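Side-chain contacts in nine-heme cytochrome c (Desulfovibrio desulfuricans, PDB 1OFW), which carries electrons through nine c-type hemes and may form part of a transmembrane redox complex that passes electrons to the cytoplasm for sulfate reduction: residues 1-6 and 10-15; 32-37 and 157-162; 63-68 and 74-79; 216-219 and 223-226. All coordinates share one frame; numbering follows the deposited sequence.

Contact 1. Residues 1-6 and 10-15; sequences AALEPT and APSAIV. With HEC (heme c), chain C.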
# COMPACT_ATOMS: atom_id res chain seq x y z
N ALA A 1 -1.55 22.70 -16.69
CA ALA A 1 -0.61 22.55 -17.81
C ALA A 1 0.81 22.35 -17.29
O ALA A 1 1.35 21.24 -17.36
CB ALA A 1 -0.74 23.73 -18.76
N ALA A 2 1.45 23.39 -16.76
CA ALA A 2 2.73 23.12 -16.09
C ALA A 2 2.39 22.78 -14.63
O ALA A 2 1.53 23.47 -14.07
CB ALA A 2 3.68 24.28 -16.18
N LEU A 3 3.04 21.77 -14.06
CA LEU A 3 2.78 21.41 -12.67
C LEU A 3 3.24 22.52 -11.74
O LEU A 3 4.04 23.40 -12.10
CB LEU A 3 3.47 20.10 -12.32
CG LEU A 3 3.19 18.89 -13.21
CD1 LEU A 3 4.15 17.75 -12.90
CD2 LEU A 3 1.77 18.37 -13.07
N GLU A 4 2.75 22.54 -10.51
CA GLU A 4 3.19 23.50 -9.53
C GLU A 4 4.66 23.35 -9.16
O GLU A 4 5.12 22.23 -8.93
CB GLU A 4 2.33 23.34 -8.27
CG GLU A 4 2.69 24.14 -7.05
CD GLU A 4 1.86 23.76 -5.82
OE1 GLU A 4 0.82 23.08 -5.96
OE2 GLU A 4 2.23 24.12 -4.68
N PRO A 5 5.43 24.43 -9.12
CA PRO A 5 6.87 24.34 -8.80
C PRO A 5 7.09 23.97 -7.35
O PRO A 5 6.32 24.31 -6.45
CB PRO A 5 7.42 25.71 -9.13
CG PRO A 5 6.25 26.59 -9.34
CD PRO A 5 4.98 25.81 -9.38
N THR A 6 8.17 23.22 -7.08
CA THR A 6 8.55 22.90 -5.72
C THR A 6 9.30 24.04 -5.03
O THR A 6 10.01 24.83 -5.66
CB THR A 6 9.52 21.71 -5.68
OG1 THR A 6 10.73 22.08 -6.39
CG2 THR A 6 8.91 20.48 -6.34
N ALA A 10 13.80 20.72 -6.83
CA ALA A 10 13.56 19.44 -7.44
C ALA A 10 12.45 19.58 -8.46
O ALA A 10 11.59 20.45 -8.34
CB ALA A 10 13.13 18.35 -6.45
N PRO A 11 12.44 18.75 -9.49
CA PRO A 11 11.33 18.80 -10.42
C PRO A 11 10.05 18.39 -9.68
O PRO A 11 10.11 17.64 -8.71
CB PRO A 11 11.72 17.81 -11.50
CG PRO A 11 13.19 17.63 -11.34
CD PRO A 11 13.44 17.74 -9.86
N SER A 12 8.96 18.96 -10.11
CA SER A 12 7.68 18.74 -9.44
C SER A 12 7.31 17.28 -9.52
O SER A 12 6.84 16.69 -8.54
CB SER A 12 6.61 19.63 -10.12
OG SER A 12 5.40 19.60 -9.36
N ALA A 13 7.50 16.73 -10.70
CA ALA A 13 7.32 15.30 -10.96
C ALA A 13 8.47 14.82 -11.85
O ALA A 13 8.93 15.60 -12.68
CB ALA A 13 5.97 15.01 -11.58
N ILE A 14 8.92 13.60 -11.66
CA ILE A 14 10.17 13.07 -12.14
C ILE A 14 9.94 11.68 -12.73
O ILE A 14 9.46 10.84 -11.98
CB ILE A 14 11.21 12.93 -10.98
CG1 ILE A 14 11.52 14.25 -10.28
CG2 ILE A 14 12.47 12.21 -11.45
CD1 ILE A 14 12.19 14.17 -8.92
N VAL A 15 10.31 11.43 -13.97
CA VAL A 15 10.36 10.04 -14.46
C VAL A 15 11.67 9.39 -14.00
O VAL A 15 12.76 9.92 -14.27
CB VAL A 15 10.27 9.92 -15.97
CG1 VAL A 15 10.07 8.46 -16.35
CG2 VAL A 15 9.12 10.76 -16.54
FE HEC C . 14.20 14.78 -3.36
CHA HEC C . 14.99 13.95 -6.56
CHB HEC C . 16.00 17.68 -3.62
CHC HEC C . 12.96 15.82 -0.37
CHD HEC C . 12.84 11.68 -2.87
NA HEC C . 15.28 15.63 -4.79
C1A HEC C . 15.46 15.15 -6.07
C2A HEC C . 16.29 16.09 -6.81
C3A HEC C . 16.58 17.11 -5.99
C4A HEC C . 15.95 16.84 -4.71
CMA HEC C . 17.41 18.39 -6.24
CAA HEC C . 16.77 15.91 -8.27
CBA HEC C . 18.16 15.24 -8.17
CGA HEC C . 18.77 14.73 -9.45
O1A HEC C . 18.07 14.35 -10.41
O2A HEC C . 20.03 14.70 -9.47
NB HEC C . 14.48 16.39 -2.22
C1B HEC C . 15.28 17.49 -2.47
C2B HEC C . 15.22 18.40 -1.34
C3B HEC C . 14.33 17.92 -0.46
C4B HEC C . 13.86 16.64 -1.02
CMB HEC C . 16.06 19.70 -1.24
CAB HEC C . 13.81 18.49 0.86
CBB HEC C . 13.12 19.84 0.69
NC HEC C . 13.13 13.92 -1.92
C1C HEC C . 12.71 14.51 -0.77
C2C HEC C . 11.96 13.58 0.02
C3C HEC C . 11.95 12.41 -0.64
C4C HEC C . 12.67 12.60 -1.87
CMC HEC C . 11.35 13.90 1.41
CAC HEC C . 11.40 11.04 -0.22
CBC HEC C . 9.91 11.03 0.15
ND HEC C . 14.01 13.13 -4.47
C1D HEC C . 13.41 11.94 -4.10
C2D HEC C . 13.42 11.03 -5.21
C3D HEC C . 13.94 11.68 -6.27
C4D HEC C . 14.34 13.00 -5.79
CMD HEC C . 12.88 9.58 -5.11
CAD HEC C . 14.09 11.19 -7.71
CBD HEC C . 15.52 10.72 -8.06
CGD HEC C . 15.57 10.30 -9.55
O1D HEC C . 16.03 9.16 -9.75
O2D HEC C . 15.19 11.07 -10.45
O HOH W 1 9.95 22.47 -9.40
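T6 and S12 join the extended N-terminal arm, residues 1-6, to the lead-in of strand 13-16, where the chain of this class III cytochrome c family member has turned back on itself. The T6 side chain can be followed outward from CB, which lies against the carbonyl of A10. Its OG1, set between the backbone N and the carbonyl carbon (chi1 63°), donates to A10 O at 2.7 Å, in the carbonyl plane and on a lone pair; the same hydroxyl takes the amide hydrogen of G9 within the turn. CG2 also lies close to A10 O and reaches on to S12 CA at 3.8 Å. A water accepts from T6 N and donates to A10 O, so that carbonyl receives two protons from the contact. S12 answers in the reverse direction, its OG donating to E4 O. L3 adds an apolar contact: CD1 meets A13 CB at 3.5 Å, and its CB lies beside S12 OG. E4 turns its carboxylate away to a salt bridge with K42. Beyond T6, A10 lies against heme c of chain C, its methyl CB 3.6 Å from the porphyrin atom C4A of that heme.

Contact 2. Residues 32-37 and 157-162; sequences PVVFNH and ALAAET. With HEC (heme c), chain C.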
# COMPACT_ATOMS: atom_id res chain seq x y z
N PRO A 32 8.78 2.72 -16.44
CA PRO A 32 9.35 3.70 -15.53
C PRO A 32 8.34 4.26 -14.54
O PRO A 32 7.13 4.20 -14.75
CB PRO A 32 9.87 4.78 -16.48
CG PRO A 32 10.14 4.05 -17.76
CD PRO A 32 9.01 3.02 -17.85
N VAL A 33 8.85 4.79 -13.45
CA VAL A 33 8.05 5.35 -12.34
C VAL A 33 8.02 6.87 -12.38
O VAL A 33 9.09 7.49 -12.43
CB VAL A 33 8.65 4.89 -11.01
CG1 VAL A 33 7.94 5.54 -9.85
CG2 VAL A 33 8.59 3.36 -10.89
N VAL A 34 6.82 7.44 -12.35
CA VAL A 34 6.72 8.90 -12.24
C VAL A 34 6.49 9.22 -10.77
O VAL A 34 5.46 8.88 -10.17
CB VAL A 34 5.62 9.47 -13.12
CG1 VAL A 34 5.58 10.99 -12.94
CG2 VAL A 34 5.85 9.14 -14.59
N PHE A 35 7.47 9.82 -10.14
CA PHE A 35 7.51 10.16 -8.74
C PHE A 35 7.08 11.61 -8.58
O PHE A 35 7.67 12.49 -9.21
CB PHE A 35 8.92 9.94 -8.21
CG PHE A 35 9.09 10.37 -6.77
CD1 PHE A 35 8.53 9.64 -5.73
CD2 PHE A 35 9.79 11.50 -6.41
CE1 PHE A 35 8.66 9.99 -4.42
CE2 PHE A 35 9.93 11.84 -5.09
CZ PHE A 35 9.36 11.13 -4.06
N ASN A 36 6.06 11.87 -7.76
CA ASN A 36 5.54 13.20 -7.51
C ASN A 36 6.27 13.81 -6.33
O ASN A 36 5.94 13.64 -5.15
CB ASN A 36 4.02 13.13 -7.30
CG ASN A 36 3.41 14.51 -7.41
OD1 ASN A 36 4.02 15.47 -6.93
ND2 ASN A 36 2.22 14.62 -8.02
N HIS A 37 7.37 14.52 -6.65
CA HIS A 37 8.23 15.08 -5.64
C HIS A 37 7.51 16.17 -4.85
O HIS A 37 7.70 16.31 -3.65
CB HIS A 37 9.51 15.63 -6.29
CG HIS A 37 10.64 15.80 -5.33
ND1 HIS A 37 10.76 16.79 -4.39
CD2 HIS A 37 11.76 15.03 -5.14
CE1 HIS A 37 11.87 16.64 -3.69
NE2 HIS A 37 12.51 15.57 -4.13
N ALA A 157 8.10 16.71 -19.33
CA ALA A 157 6.89 16.66 -20.12
C ALA A 157 6.21 15.29 -19.94
O ALA A 157 5.00 15.28 -19.78
CB ALA A 157 7.11 16.93 -21.60
N LEU A 158 7.01 14.23 -19.96
CA LEU A 158 6.46 12.88 -19.75
C LEU A 158 5.86 12.77 -18.35
O LEU A 158 4.78 12.21 -18.17
CB LEU A 158 7.54 11.82 -19.93
CG LEU A 158 7.98 11.53 -21.39
CD1 LEU A 158 9.20 10.63 -21.36
CD2 LEU A 158 6.85 10.93 -22.19
N ALA A 159 6.57 13.31 -17.36
CA ALA A 159 6.08 13.25 -15.99
C ALA A 159 4.78 14.03 -15.85
O ALA A 159 3.81 13.60 -15.23
CB ALA A 159 7.14 13.83 -15.05
N ALA A 160 4.73 15.22 -16.45
CA ALA A 160 3.50 16.01 -16.32
C ALA A 160 2.33 15.38 -17.02
O ALA A 160 1.19 15.40 -16.55
CB ALA A 160 3.75 17.41 -16.89
N GLU A 161 2.55 14.81 -18.19
CA GLU A 161 1.49 14.13 -18.92
C GLU A 161 0.95 12.98 -18.09
O GLU A 161 -0.25 12.74 -17.95
CB GLU A 161 2.01 13.65 -20.28
CG GLU A 161 0.99 12.81 -21.02
CD GLU A 161 1.47 12.45 -22.41
OE1 GLU A 161 2.63 12.73 -22.77
OE2 GLU A 161 0.66 11.86 -23.16
N THR A 162 1.87 12.25 -17.48
CA THR A 162 1.45 11.14 -16.62
C THR A 162 0.65 11.61 -15.44
O THR A 162 -0.46 11.12 -15.16
CB THR A 162 2.70 10.37 -16.14
OG1 THR A 162 3.42 9.88 -17.25
CG2 THR A 162 2.31 9.14 -15.31
FE HEC C . 14.20 14.78 -3.36
CHA HEC C . 14.99 13.95 -6.56
CHB HEC C . 16.00 17.68 -3.62
CHC HEC C . 12.96 15.82 -0.37
CHD HEC C . 12.84 11.68 -2.87
NA HEC C . 15.28 15.63 -4.79
C1A HEC C . 15.46 15.15 -6.07
C2A HEC C . 16.29 16.09 -6.81
C3A HEC C . 16.58 17.11 -5.99
C4A HEC C . 15.95 16.84 -4.71
CMA HEC C . 17.41 18.39 -6.24
CAA HEC C . 16.77 15.91 -8.27
CBA HEC C . 18.16 15.24 -8.17
CGA HEC C . 18.77 14.73 -9.45
O1A HEC C . 18.07 14.35 -10.41
O2A HEC C . 20.03 14.70 -9.47
NB HEC C . 14.48 16.39 -2.22
C1B HEC C . 15.28 17.49 -2.47
C2B HEC C . 15.22 18.40 -1.34
C3B HEC C . 14.33 17.92 -0.46
C4B HEC C . 13.86 16.64 -1.02
CMB HEC C . 16.06 19.70 -1.24
CAB HEC C . 13.81 18.49 0.86
CBB HEC C . 13.12 19.84 0.69
NC HEC C . 13.13 13.92 -1.92
C1C HEC C . 12.71 14.51 -0.77
C2C HEC C . 11.96 13.58 0.02
C3C HEC C . 11.95 12.41 -0.64
C4C HEC C . 12.67 12.60 -1.87
CMC HEC C . 11.35 13.90 1.41
CAC HEC C . 11.40 11.04 -0.22
CBC HEC C . 9.91 11.03 0.15
ND HEC C . 14.01 13.13 -4.47
C1D HEC C . 13.41 11.94 -4.10
C2D HEC C . 13.42 11.03 -5.21
C3D HEC C . 13.94 11.68 -6.27
C4D HEC C . 14.34 13.00 -5.79
CMD HEC C . 12.88 9.58 -5.11
CAD HEC C . 14.09 11.19 -7.71
CBD HEC C . 15.52 10.72 -8.06
CGD HEC C . 15.57 10.30 -9.55
O1D HEC C . 16.03 9.16 -9.75
O2D HEC C . 15.19 11.07 -10.45
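V34 and T162 meet tip to tip, and with A159 they make the side-chain contact between residues 32-37 and 157-162. This interaction is apolar. CG2 of V34 touches T162 CG2 at 3.6 Å and also passes close to the T162 hydroxyl, while the other branch, CG1, lies over the helix backbone, 3.8 Å from A159 CA and nearly as close to the A159 methyl. With CG1 anti to the backbone N (chi1 180°), the two branches of V34 are divided between successive turns of the helix. V163 of the same helix is a further neighbour of V34.

The polar bonds run within the helix or leave the contact. T162 OG1 donates to L158 O at 2.9 Å, and T162 N reaches the same oxygen from the opposite face of its plane. That hydroxyl also takes the amide hydrogen of T134, so beside V34 it both donates and accepts.

Metal and ring contacts come from F35, directed away from helix 152-164, and from H37, just past the strand. H37 NE2 binds the iron of heme c of chain C at 2.0 Å, with H51 as the second axial ligand, and H37 ND1 is hydrogen-bonded to E41. The F35 ring carries the heme methyl CMD over one face, toward its rim, and its CE2 comes within 3.6 Å of the porphyrin atom C2D.

Strand 33-36 pairs antiparallel with strand 13-16, and helix 152-164 packs against both; N36 caps helix 37-43, which begins with the heme ligand H37.

Contact 3. Residues 63-68 and 74-79; sequences HTVEGK and ITLDRA. With HEC (heme c), chain D.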
# COMPACT_ATOMS: atom_id res chain seq x y z
N HIS A 63 22.74 3.83 -6.88
CA HIS A 63 22.00 2.59 -6.86
C HIS A 63 21.57 2.27 -8.28
O HIS A 63 20.48 2.60 -8.71
CB HIS A 63 20.78 2.62 -5.95
CG HIS A 63 21.07 2.87 -4.50
ND1 HIS A 63 21.74 1.96 -3.71
CD2 HIS A 63 20.79 3.89 -3.68
CE1 HIS A 63 21.85 2.43 -2.49
NE2 HIS A 63 21.28 3.64 -2.41
N THR A 64 22.44 1.60 -9.02
CA THR A 64 22.07 1.18 -10.38
C THR A 64 21.51 -0.22 -10.39
O THR A 64 21.52 -0.93 -9.38
CB THR A 64 23.31 1.26 -11.30
OG1 THR A 64 24.34 0.54 -10.61
CG2 THR A 64 23.79 2.68 -11.49
N VAL A 65 20.99 -0.62 -11.54
CA VAL A 65 20.36 -1.93 -11.64
C VAL A 65 21.29 -3.06 -11.16
O VAL A 65 20.83 -3.93 -10.44
CB VAL A 65 19.86 -2.23 -13.06
CG1 VAL A 65 19.40 -3.69 -13.11
CG2 VAL A 65 18.75 -1.25 -13.47
N GLU A 66 22.57 -3.02 -11.51
CA GLU A 66 23.54 -4.07 -11.21
C GLU A 66 24.26 -3.91 -9.90
O GLU A 66 24.86 -4.78 -9.29
CB GLU A 66 24.57 -4.07 -12.37
CG GLU A 66 25.33 -2.76 -12.54
CD GLU A 66 24.80 -1.81 -13.58
OE1 GLU A 66 23.59 -1.89 -13.87
OE2 GLU A 66 25.56 -0.97 -14.13
N GLY A 67 24.20 -2.69 -9.42
CA GLY A 67 24.95 -2.19 -8.29
C GLY A 67 26.32 -1.63 -8.61
O GLY A 67 26.92 -1.91 -9.64
N LYS A 68 26.84 -0.81 -7.72
CA LYS A 68 28.14 -0.18 -7.94
C LYS A 68 28.67 0.34 -6.61
O LYS A 68 28.01 0.45 -5.59
CB LYS A 68 28.05 0.93 -8.98
CG LYS A 68 27.46 2.24 -8.48
CD LYS A 68 27.08 3.12 -9.64
CE LYS A 68 28.06 4.23 -9.97
NZ LYS A 68 27.46 5.12 -11.01
N ILE A 74 24.44 -1.85 -3.37
CA ILE A 74 23.00 -2.02 -3.10
C ILE A 74 22.29 -1.65 -4.39
O ILE A 74 22.49 -0.54 -4.89
CB ILE A 74 22.60 -1.15 -1.92
CG1 ILE A 74 23.18 -1.66 -0.59
CG2 ILE A 74 21.10 -0.94 -1.81
CD1 ILE A 74 22.53 -2.93 -0.11
N THR A 75 21.49 -2.53 -4.96
CA THR A 75 20.99 -2.29 -6.29
C THR A 75 19.73 -1.38 -6.24
O THR A 75 19.19 -1.08 -5.19
CB THR A 75 20.61 -3.56 -7.06
OG1 THR A 75 19.62 -4.25 -6.32
CG2 THR A 75 21.77 -4.56 -7.15
N LEU A 76 19.32 -0.97 -7.43
CA LEU A 76 18.12 -0.17 -7.60
C LEU A 76 16.92 -0.89 -7.02
O LEU A 76 16.08 -0.33 -6.31
CB LEU A 76 17.97 0.12 -9.09
CG LEU A 76 16.85 1.06 -9.52
CD1 LEU A 76 16.98 2.42 -8.88
CD2 LEU A 76 16.82 1.21 -11.03
N ASP A 77 16.82 -2.18 -7.33
CA ASP A 77 15.73 -3.01 -6.83
C ASP A 77 15.66 -2.92 -5.32
O ASP A 77 14.63 -2.71 -4.67
CB ASP A 77 15.92 -4.46 -7.32
CG ASP A 77 15.04 -5.47 -6.63
OD1 ASP A 77 13.86 -5.17 -6.42
OD2 ASP A 77 15.44 -6.60 -6.31
N ARG A 78 16.76 -3.05 -4.60
CA ARG A 78 16.84 -3.03 -3.16
C ARG A 78 16.53 -1.64 -2.63
O ARG A 78 15.72 -1.51 -1.71
CB ARG A 78 18.21 -3.51 -2.71
CG ARG A 78 18.39 -3.48 -1.20
CD ARG A 78 17.62 -4.59 -0.53
NE ARG A 78 17.79 -4.48 0.92
CZ ARG A 78 17.01 -5.10 1.77
NH1 ARG A 78 16.03 -5.86 1.38
NH2 ARG A 78 17.29 -4.91 3.06
N ALA A 79 17.12 -0.63 -3.27
CA ALA A 79 16.91 0.74 -2.79
C ALA A 79 15.44 1.19 -2.87
O ALA A 79 15.00 1.98 -2.01
CB ALA A 79 17.79 1.67 -3.60
FE HEC D . 21.10 4.78 -0.75
CHA HEC D . 21.83 2.19 1.34
CHB HEC D . 17.79 3.95 -0.68
CHC HEC D . 20.38 7.56 -2.60
CHD HEC D . 24.42 5.33 -1.21
NA HEC D . 20.04 3.36 0.14
C1A HEC D . 20.51 2.37 1.00
C2A HEC D . 19.39 1.58 1.48
C3A HEC D . 18.28 2.04 0.86
C4A HEC D . 18.67 3.17 0.05
CMA HEC D . 16.84 1.54 1.03
CAA HEC D . 19.44 0.47 2.54
CBA HEC D . 19.59 -0.92 1.89
CGA HEC D . 19.68 -2.02 2.95
O1A HEC D . 19.94 -1.72 4.15
O2A HEC D . 19.44 -3.18 2.55
NB HEC D . 19.45 5.63 -1.45
C1B HEC D . 18.17 5.11 -1.34
C2B HEC D . 17.23 6.02 -1.98
C3B HEC D . 17.93 7.02 -2.53
C4B HEC D . 19.33 6.77 -2.20
CMB HEC D . 15.70 5.78 -1.97
CAB HEC D . 17.46 8.24 -3.32
CBB HEC D . 16.36 8.99 -2.54
NC HEC D . 22.19 6.21 -1.64
C1C HEC D . 21.72 7.25 -2.42
C2C HEC D . 22.82 7.98 -3.03
C3C HEC D . 23.95 7.34 -2.66
C4C HEC D . 23.57 6.25 -1.80
CMC HEC D . 22.61 9.20 -3.95
CAC HEC D . 25.41 7.60 -3.13
CBC HEC D . 25.90 9.03 -2.85
ND HEC D . 22.78 4.04 0.04
C1D HEC D . 24.06 4.41 -0.28
C2D HEC D . 24.99 3.67 0.56
C3D HEC D . 24.27 2.84 1.32
C4D HEC D . 22.88 2.98 0.92
CMD HEC D . 26.51 3.91 0.49
CAD HEC D . 24.73 1.91 2.48
CBD HEC D . 24.65 2.77 3.77
CGD HEC D . 24.73 2.00 5.07
O1D HEC D . 24.56 2.63 6.15
O2D HEC D . 24.95 0.78 4.97
O HOH W 2 24.85 0.30 -6.04
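With CG anti to the carbonyl carbon (chi1 -62°), the ring of H63 extends alongside I74, whose CG2, in one of its two conformers, lies 3.5 Å from H63 CE1. The two side chains point the same way. At the ring edge H63 ND1 donates to I74 O over 2.9 Å in a nearly straight bond (168°); the oxygen lies in the ring plane, although the donor stands well above the carbonyl plane. The A79 methyl covers one face of the same ring in a CH-pi contact, 3.8 Å from its centroid. Bond and methyl together should restrict rotation of the imidazole. This is one half of the bis-histidine ligation found in cytochromes c3: H63 NE2 binds the iron of heme c of chain D at 2.0 Å, and H52 completes the axial pair. Helix 76-81 starts directly beside the ligand, T75 at its N-cap. T64 O accepts from L76 N and G67 N, which approach from opposite faces of its plane, while L76 CD1 packs near H63 O, a buried oxygen without a partner. V65 CG2 touches L76 CD2. From the first turn of the helix R78 bends at chi2 (74°) to the heme propionate, presenting the edge of its guanidinium: NE donates to O2A of that heme at 2.7 Å, NH2 to the same oxygen at 2.8 Å, and NH1 to N84.

Contact 4. Residues 216-219 and 223-226; sequences AFHN and ILCA. With HEC (heme c), chain F.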
# COMPACT_ATOMS: atom_id res chain seq x y z
N ALA A 216 -4.21 6.10 -3.78
CA ALA A 216 -3.44 5.53 -4.84
C ALA A 216 -3.36 4.01 -4.84
O ALA A 216 -3.45 3.40 -5.89
CB ALA A 216 -1.98 6.02 -4.77
N PHE A 217 -3.19 3.43 -3.65
CA PHE A 217 -2.98 1.97 -3.56
C PHE A 217 -4.29 1.21 -3.38
O PHE A 217 -4.33 0.03 -3.73
CB PHE A 217 -1.98 1.63 -2.44
CG PHE A 217 -0.56 1.94 -2.93
CD1 PHE A 217 0.02 3.17 -2.71
CD2 PHE A 217 0.12 0.96 -3.61
CE1 PHE A 217 1.32 3.39 -3.21
CE2 PHE A 217 1.40 1.17 -4.07
CZ PHE A 217 2.00 2.37 -3.83
N HIS A 218 -5.33 1.88 -2.92
CA HIS A 218 -6.68 1.26 -2.81
C HIS A 218 -7.32 1.43 -4.17
O HIS A 218 -8.18 2.29 -4.38
CB HIS A 218 -7.46 1.93 -1.71
CG HIS A 218 -6.89 1.80 -0.33
ND1 HIS A 218 -7.31 2.59 0.69
CD2 HIS A 218 -5.94 1.02 0.24
CE1 HIS A 218 -6.67 2.30 1.82
NE2 HIS A 218 -5.81 1.32 1.54
N ASN A 219 -6.84 0.63 -5.11
CA ASN A 219 -7.05 1.01 -6.50
C ASN A 219 -7.99 0.09 -7.27
O ASN A 219 -7.91 0.04 -8.50
CB ASN A 219 -5.69 1.10 -7.19
CG ASN A 219 -4.86 -0.15 -7.02
OD1 ASN A 219 -5.34 -1.28 -6.82
ND2 ASN A 219 -3.54 0.04 -7.06
N ILE A 223 -11.81 -3.01 -3.25
CA ILE A 223 -10.64 -3.50 -2.54
C ILE A 223 -10.77 -3.46 -1.03
O ILE A 223 -10.21 -4.32 -0.34
CB ILE A 223 -9.38 -2.73 -3.00
CG1 ILE A 223 -8.11 -3.52 -2.68
CG2 ILE A 223 -9.34 -1.33 -2.43
CD1 ILE A 223 -6.84 -3.09 -3.35
N LEU A 224 -11.50 -2.49 -0.45
CA LEU A 224 -11.54 -2.42 1.01
C LEU A 224 -12.36 -3.58 1.57
O LEU A 224 -12.16 -3.91 2.75
CB LEU A 224 -12.06 -1.08 1.49
CG LEU A 224 -11.26 0.14 1.03
CD1 LEU A 224 -11.96 1.41 1.55
CD2 LEU A 224 -9.80 0.06 1.47
N CYS A 225 -13.20 -4.17 0.72
CA CYS A 225 -13.92 -5.36 1.17
C CYS A 225 -12.97 -6.50 1.50
O CYS A 225 -13.25 -7.35 2.36
CB CYS A 225 -14.92 -5.84 0.12
SG CYS A 225 -15.99 -4.59 -0.60
N ALA A 226 -11.83 -6.58 0.81
CA ALA A 226 -10.89 -7.64 1.01
C ALA A 226 -10.12 -7.53 2.32
O ALA A 226 -9.40 -8.45 2.68
CB ALA A 226 -9.88 -7.66 -0.16
FE HEC F . -4.70 0.36 2.94
CHA HEC F . -3.51 -1.75 0.47
CHB HEC F . -2.02 2.40 2.47
CHC HEC F . -5.90 2.53 5.28
CHD HEC F . -7.30 -1.76 3.50
NA HEC F . -3.11 0.33 1.73
C1A HEC F . -2.76 -0.63 0.82
C2A HEC F . -1.45 -0.36 0.27
C3A HEC F . -1.01 0.79 0.84
C4A HEC F . -2.07 1.25 1.72
CMA HEC F . 0.33 1.50 0.63
CAA HEC F . -0.74 -1.26 -0.74
CBA HEC F . -0.20 -2.55 -0.04
CGA HEC F . 1.07 -2.24 0.73
O1A HEC F . 2.00 -1.66 0.14
O2A HEC F . 1.17 -2.53 1.93
NB HEC F . -4.08 2.11 3.72
C1B HEC F . -2.93 2.81 3.42
C2B HEC F . -2.79 3.97 4.25
C3B HEC F . -3.87 4.01 5.06
C4B HEC F . -4.69 2.85 4.71
CMB HEC F . -1.56 4.92 4.15
CAB HEC F . -4.23 5.02 6.15
CBB HEC F . -4.36 6.45 5.62
NC HEC F . -6.27 0.35 4.17
C1C HEC F . -6.61 1.38 5.04
C2C HEC F . -7.89 1.06 5.68
C3C HEC F . -8.26 -0.15 5.22
C4C HEC F . -7.28 -0.59 4.24
CMC HEC F . -8.60 1.97 6.70
CAC HEC F . -9.47 -1.00 5.66
CBC HEC F . -10.84 -0.33 5.41
ND HEC F . -5.22 -1.41 2.20
C1D HEC F . -6.39 -2.12 2.54
C2D HEC F . -6.47 -3.31 1.71
C3D HEC F . -5.43 -3.31 0.86
C4D HEC F . -4.66 -2.12 1.16
CMD HEC F . -7.61 -4.33 1.82
CAD HEC F . -5.10 -4.30 -0.27
CBD HEC F . -3.88 -5.21 0.08
CGD HEC F . -3.36 -5.87 -1.22
O1D HEC F . -4.04 -6.77 -1.71
O2D HEC F . -2.30 -5.47 -1.76
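H218 and L224 meet at about a right angle at heme c of chain F, the heme located asymmetrically between the two tetraheme clusters. H218 NE2 binds its iron at 2.0 Å, opposite H115, in bis-histidine coordination. The L224 methyl CD2 lies over one face of the imidazole, 3.8 Å from the ring centroid and 16° off the ring normal, and is also in touch with the porphyrin edge at CHD of the heme. It is a CH-pi contact offset toward ND1. I223 packs on the histidine nearer its backbone: its CG2, placed between the backbone N and carbonyl carbon, meets H218 CB and, at 3.7 Å, H218 CA, while CD1 reaches the propionate carbon CAD of the heme. No hydrogen bond joins the two segments. Farther out, F217 places CB 3.4 Å from the porphyrin atom C2A and turns one ring face to the heme methyl CMA. H218 is the centre of an inverse gamma turn that ends helix 212-217, and the chain returns through the short 3-10 turn at I223 and L224 to C225, covalently linked to heme 6. Helix 212-217 also packs on helix 124-130 through A216 and F217.

In the fold
Contacts 1 and 2 adjoin, with centres 8 Å apart: they share the antiparallel pair 13-16 and 33-36, joined by a probable hydrogen bond from F35 N to I14 O, and both touch heme c of chain C. Contact 1, at the partly exposed N-terminus, relies on hydroxyl-to-carbonyl bonds and a water, whereas the buried contact 2 is apolar across the strand-helix interface. Contacts 3 and 4 each link neighbouring segments around an axial histidine carrying a methyl over its ring. The partly buried contact 3 adds ring-to-carbonyl and arginine-to-propionate hydrogen bonds; contact 4, buried and about 9 Å from the chain centre, uses hydrocarbon packing. Contact 3 is nested within the loop closed by contact 2.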